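Local coordinates for protein fatty acid synthase 1, isoform A (Drosophila melanogaster, PDB 6FN6) that probably builds long-chain saturated fatty acids with NADPH, this chain being its modifying region of dehydratase, enoylreductase and ketoreductase domains, at residues D631-F643 against A655-A668. Numbering follows the deposited sequence.
Sequences DLAEQDCVLGLEF and AMVPAKSLATTCVA
F643 and A655 form an antiparallel hydrogen-bonded pair, in which A655 N donates to F643 O at 2.9 Å, and the neighbouring E642-M656 pair is non-hydrogen-bonded. Beyond the strand ends V657 N still reaches L641 O, and S661 N donates to G640 O at 3.1 Å. G640 takes a positive phi (100°) and lies against the backbone of S661 and L662. The F643 ring rests against small side chains: A655 CB lies over one face, 4.0 Å from the centroid, while A668 CB meets the rim near the ring plane. C666 SG stands obliquely to the ring, a sulfur-aromatic contact at 4.9 Å from the centroid. These strands are the 642-646/652-656 hairpin and the returning strand 665-669, in the GroES-like part of the enoylreductase, a medium-chain dehydrogenase/reductase fold; strand 601-611 pairs with both 642-646 and 665-669. S661 OG donates to E642 O at 2.6 Å from above the carbonyl plane, its chi1 of 86° setting the hydroxyl between backbone N and carbonyl carbon. The carboxylate of E642 is hydrogen-bonded to C690 N and N612 ND2. In the loop, K660 runs extended until chi4 bends it (-61°), bringing NZ in the carbonyl plane onto a lone pair of C637 O at 2.6 Å. Its CG lies 3.5 Å from C637 SG, and the Q635 side chain crosses it at about a right angle. Cutting K660 back to an alanine is likely to leave C637 O without its charged donor and one side of the cysteine sulfur less covered. L632 CD2 packs on A659 CB at 3.9 Å, and L639 CB meets L662 CD2, the latter side chain also touching V572 of strand 570-574.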
loop_
_atom_site.group_PDB
_atom_site.type_symbol
_atom_site.label_atom_id
_atom_site.label_comp_id
_atom_site.label_asym_id
_atom_site.label_seq_id
_atom_site.Cartn_x
_atom_site.Cartn_y
_atom_site.Cartn_z
ATOM N N ASP A 631 -3.969 -20.088 -22.508
ATOM C CA ASP A 631 -2.873 -20.359 -23.434
ATOM C C ASP A 631 -2.876 -19.437 -24.653
ATOM O O ASP A 631 -2.450 -19.836 -25.736
ATOM C CB ASP A 631 -2.927 -21.818 -23.895
ATOM C CG ASP A 631 -4.237 -22.172 -24.576
ATOM O OD1 ASP A 631 -4.976 -21.248 -24.978
ATOM O OD2 ASP A 631 -4.527 -23.378 -24.711
ATOM N N LEU A 632 -3.349 -18.207 -24.480
ATOM C CA LEU A 632 -3.457 -17.282 -25.602
ATOM C C LEU A 632 -2.079 -16.795 -26.045
ATOM O O LEU A 632 -1.883 -16.448 -27.209
ATOM C CB LEU A 632 -4.347 -16.093 -25.237
ATOM C CG LEU A 632 -5.811 -16.427 -24.933
ATOM C CD1 LEU A 632 -6.530 -15.226 -24.333
ATOM C CD2 LEU A 632 -6.531 -16.910 -26.185
ATOM N N ALA A 633 -1.127 -16.769 -25.116
ATOM C CA ALA A 633 0.239 -16.366 -25.437
ATOM C C ALA A 633 0.799 -17.225 -26.571
ATOM O O ALA A 633 1.634 -16.768 -27.353
ATOM C CB ALA A 633 1.124 -16.463 -24.206
ATOM N N GLU A 634 0.348 -18.473 -26.642
ATOM C CA GLU A 634 0.742 -19.381 -27.716
ATOM C C GLU A 634 0.013 -19.077 -29.026
ATOM O O GLU A 634 0.578 -19.222 -30.109
ATOM C CB GLU A 634 0.481 -20.835 -27.309
ATOM C CG GLU A 634 1.258 -21.299 -26.084
ATOM C CD GLU A 634 2.639 -21.828 -26.434
ATOM O OE1 GLU A 634 3.173 -21.446 -27.498
ATOM O OE2 GLU A 634 3.188 -22.628 -25.647
ATOM N N GLN A 635 -1.240 -18.645 -28.920
ATOM C CA GLN A 635 -2.109 -18.501 -30.086
ATOM C C GLN A 635 -1.752 -17.296 -30.956
ATOM O O GLN A 635 -1.126 -16.342 -30.493
ATOM C CB GLN A 635 -3.569 -18.379 -29.634
ATOM C CG GLN A 635 -4.069 -19.536 -28.777
ATOM C CD GLN A 635 -4.371 -20.782 -29.587
ATOM O OE1 GLN A 635 -4.770 -20.701 -30.748
ATOM N NE2 GLN A 635 -4.181 -21.945 -28.974
ATOM N N ASP A 636 -2.160 -17.358 -32.221
ATOM C CA ASP A 636 -1.952 -16.263 -33.166
ATOM C C ASP A 636 -3.167 -15.335 -33.180
ATOM O O ASP A 636 -3.030 -14.113 -33.198
ATOM C CB ASP A 636 -1.692 -16.807 -34.573
ATOM C CG ASP A 636 -0.224 -17.098 -34.829
ATOM O OD1 ASP A 636 0.640 -16.393 -34.265
ATOM O OD2 ASP A 636 0.066 -18.039 -35.597
ATOM N N CYS A 637 -4.353 -15.937 -33.185
ATOM C CA CYS A 637 -5.614 -15.202 -33.195
ATOM C C CYS A 637 -6.075 -14.916 -31.768
ATOM O O CYS A 637 -6.619 -15.796 -31.104
ATOM C CB CYS A 637 -6.680 -15.999 -33.954
ATOM S SG CYS A 637 -8.381 -15.414 -33.753
ATOM N N VAL A 638 -5.831 -13.699 -31.288
ATOM C CA VAL A 638 -6.144 -13.350 -29.903
ATOM C C VAL A 638 -6.991 -12.082 -29.770
ATOM O O VAL A 638 -7.583 -11.839 -28.722
ATOM C CB VAL A 638 -4.847 -13.202 -29.082
ATOM C CG1 VAL A 638 -4.117 -14.526 -29.010
ATOM C CG2 VAL A 638 -3.944 -12.139 -29.694
ATOM N N LEU A 639 -7.046 -11.274 -30.821
ATOM C CA LEU A 639 -7.777 -10.013 -30.764
ATOM C C LEU A 639 -9.284 -10.263 -30.792
ATOM O O LEU A 639 -9.742 -11.259 -31.352
ATOM C CB LEU A 639 -7.365 -9.110 -31.930
ATOM C CG LEU A 639 -5.876 -8.743 -31.994
ATOM C CD1 LEU A 639 -5.552 -8.017 -33.294
ATOM C CD2 LEU A 639 -5.447 -7.914 -30.794
ATOM N N GLY A 640 -10.053 -9.364 -30.181
ATOM C CA GLY A 640 -11.501 -9.480 -30.190
ATOM C C GLY A 640 -12.064 -10.062 -28.910
ATOM O O GLY A 640 -11.943 -11.262 -28.666
ATOM N N LEU A 641 -12.690 -9.215 -28.098
ATOM C CA LEU A 641 -13.202 -9.639 -26.801
ATOM C C LEU A 641 -14.715 -9.848 -26.824
ATOM O O LEU A 641 -15.266 -10.568 -25.990
ATOM C CB LEU A 641 -12.840 -8.603 -25.740
ATOM C CG LEU A 641 -11.404 -8.648 -25.209
ATOM C CD1 LEU A 641 -11.139 -7.419 -24.361
ATOM C CD2 LEU A 641 -11.127 -9.916 -24.420
ATOM N N GLU A 642 -15.382 -9.208 -27.777
ATOM C CA GLU A 642 -16.834 -9.288 -27.888
ATOM C C GLU A 642 -17.276 -9.053 -29.325
ATOM O O GLU A 642 -16.486 -8.610 -30.158
ATOM C CB GLU A 642 -17.496 -8.267 -26.962
ATOM C CG GLU A 642 -17.151 -6.824 -27.302
ATOM C CD GLU A 642 -17.673 -5.830 -26.282
ATOM O OE1 GLU A 642 -18.779 -6.045 -25.743
ATOM O OE2 GLU A 642 -16.974 -4.829 -26.021
ATOM N N PHE A 643 -18.543 -9.338 -29.610
ATOM C CA PHE A 643 -19.081 -9.128 -30.947
ATOM C C PHE A 643 -20.604 -9.188 -30.972
ATOM O O PHE A 643 -21.235 -9.770 -30.089
ATOM C CB PHE A 643 -18.525 -10.173 -31.919
ATOM C CG PHE A 643 -19.050 -11.563 -31.681
ATOM C CD1 PHE A 643 -20.229 -11.984 -32.271
ATOM C CD2 PHE A 643 -18.364 -12.450 -30.868
ATOM C CE1 PHE A 643 -20.716 -13.258 -32.054
ATOM C CE2 PHE A 643 -18.846 -13.727 -30.649
ATOM C CZ PHE A 643 -20.024 -14.129 -31.243
ATOM N N ALA A 655 -22.395 -11.322 -27.964
ATOM C CA ALA A 655 -21.652 -12.237 -27.105
ATOM C C ALA A 655 -20.399 -11.617 -26.502
ATOM O O ALA A 655 -19.959 -10.538 -26.900
ATOM C CB ALA A 655 -21.275 -13.478 -27.894
ATOM N N MET A 656 -19.827 -12.337 -25.542
ATOM C CA MET A 656 -18.584 -11.949 -24.896
ATOM C C MET A 656 -17.663 -13.163 -24.848
ATOM O O MET A 656 -18.088 -14.256 -24.473
ATOM C CB MET A 656 -18.846 -11.412 -23.488
ATOM C CG MET A 656 -17.595 -10.968 -22.747
ATOM S SD MET A 656 -17.946 -10.250 -21.135
ATOM C CE MET A 656 -18.779 -11.611 -20.318
ATOM N N VAL A 657 -16.410 -12.968 -25.246
ATOM C CA VAL A 657 -15.450 -14.062 -25.328
ATOM C C VAL A 657 -14.083 -13.617 -24.818
ATOM O O VAL A 657 -13.804 -12.420 -24.752
ATOM C CB VAL A 657 -15.343 -14.589 -26.766
ATOM C CG1 VAL A 657 -16.576 -15.402 -27.128
ATOM C CG2 VAL A 657 -15.166 -13.427 -27.737
ATOM N N PRO A 658 -13.220 -14.580 -24.459
ATOM C CA PRO A 658 -11.868 -14.234 -24.010
ATOM C C PRO A 658 -10.998 -13.685 -25.131
ATOM O O PRO A 658 -10.120 -12.854 -24.888
ATOM C CB PRO A 658 -11.316 -15.564 -23.488
ATOM C CG PRO A 658 -12.105 -16.608 -24.175
ATOM C CD PRO A 658 -13.471 -16.030 -24.383
ATOM N N ALA A 659 -11.224 -14.172 -26.345
ATOM C CA ALA A 659 -10.477 -13.709 -27.502
ATOM C C ALA A 659 -11.148 -14.168 -28.787
ATOM O O ALA A 659 -12.153 -14.880 -28.748
ATOM C CB ALA A 659 -9.048 -14.216 -27.440
ATOM N N LYS A 660 -10.591 -13.731 -29.914
ATOM C CA LYS A 660 -10.894 -14.291 -31.232
ATOM C C LYS A 660 -12.212 -13.804 -31.834
ATOM O O LYS A 660 -12.746 -14.440 -32.745
ATOM C CB LYS A 660 -10.903 -15.822 -31.164
ATOM C CG LYS A 660 -9.617 -16.423 -30.615
ATOM C CD LYS A 660 -9.723 -17.926 -30.424
ATOM C CE LYS A 660 -8.382 -18.531 -30.024
ATOM N NZ LYS A 660 -7.322 -18.317 -31.054
ATOM N N SER A 661 -12.739 -12.685 -31.345
ATOM C CA SER A 661 -13.999 -12.162 -31.870
ATOM C C SER A 661 -13.755 -11.258 -33.073
ATOM O O SER A 661 -14.673 -10.977 -33.845
ATOM C CB SER A 661 -14.762 -11.387 -30.793
ATOM O OG SER A 661 -14.342 -10.033 -30.744
ATOM N N LEU A 662 -12.513 -10.817 -33.239
ATOM C CA LEU A 662 -12.177 -9.923 -34.335
ATOM C C LEU A 662 -11.849 -10.767 -35.559
ATOM O O LEU A 662 -10.727 -10.759 -36.068
ATOM C CB LEU A 662 -11.010 -9.010 -33.961
ATOM C CG LEU A 662 -10.707 -7.865 -34.930
ATOM C CD1 LEU A 662 -11.907 -6.941 -35.091
ATOM C CD2 LEU A 662 -9.496 -7.078 -34.459
ATOM N N ALA A 663 -12.857 -11.503 -36.013
ATOM C CA ALA A 663 -12.721 -12.423 -37.128
ATOM C C ALA A 663 -14.058 -12.539 -37.844
ATOM O O ALA A 663 -15.074 -12.051 -37.354
ATOM C CB ALA A 663 -12.252 -13.784 -36.641
ATOM N N THR A 664 -14.060 -13.171 -39.010
ATOM C CA THR A 664 -15.291 -13.346 -39.769
ATOM C C THR A 664 -16.244 -14.291 -39.040
ATOM O O THR A 664 -17.460 -14.210 -39.208
ATOM C CB THR A 664 -15.006 -13.892 -41.176
ATOM O OG1 THR A 664 -14.275 -15.119 -41.075
ATOM C CG2 THR A 664 -14.200 -12.883 -41.979
ATOM N N THR A 665 -15.682 -15.186 -38.234
ATOM C CA THR A 665 -16.477 -16.119 -37.443
ATOM C C THR A 665 -15.847 -16.304 -36.069
ATOM O O THR A 665 -14.633 -16.175 -35.911
ATOM C CB THR A 665 -16.603 -17.492 -38.131
ATOM O OG1 THR A 665 -15.319 -17.910 -38.617
ATOM C CG2 THR A 665 -17.585 -17.423 -39.295
ATOM N N CYS A 666 -16.677 -16.590 -35.071
ATOM C CA CYS A 666 -16.190 -16.799 -33.713
ATOM C C CYS A 666 -17.003 -17.873 -33.001
ATOM O O CYS A 666 -18.215 -17.976 -33.192
ATOM C CB CYS A 666 -16.234 -15.493 -32.915
ATOM S SG CYS A 666 -15.495 -15.612 -31.262
ATOM N N VAL A 667 -16.324 -18.686 -32.199
ATOM C CA VAL A 667 -16.989 -19.678 -31.366
ATOM C C VAL A 667 -17.264 -19.074 -29.992
ATOM O O VAL A 667 -16.337 -18.776 -29.242
ATOM C CB VAL A 667 -16.148 -20.962 -31.247
ATOM C CG1 VAL A 667 -16.846 -21.983 -30.359
ATOM C CG2 VAL A 667 -15.879 -21.550 -32.622
ATOM N N ALA A 668 -18.542 -18.896 -29.671
ATOM C CA ALA A 668 -18.941 -18.270 -28.414
ATOM C C ALA A 668 -19.589 -19.274 -27.463
ATOM O O ALA A 668 -20.181 -20.263 -27.897
ATOM C CB ALA A 668 -19.891 -17.113 -28.685
#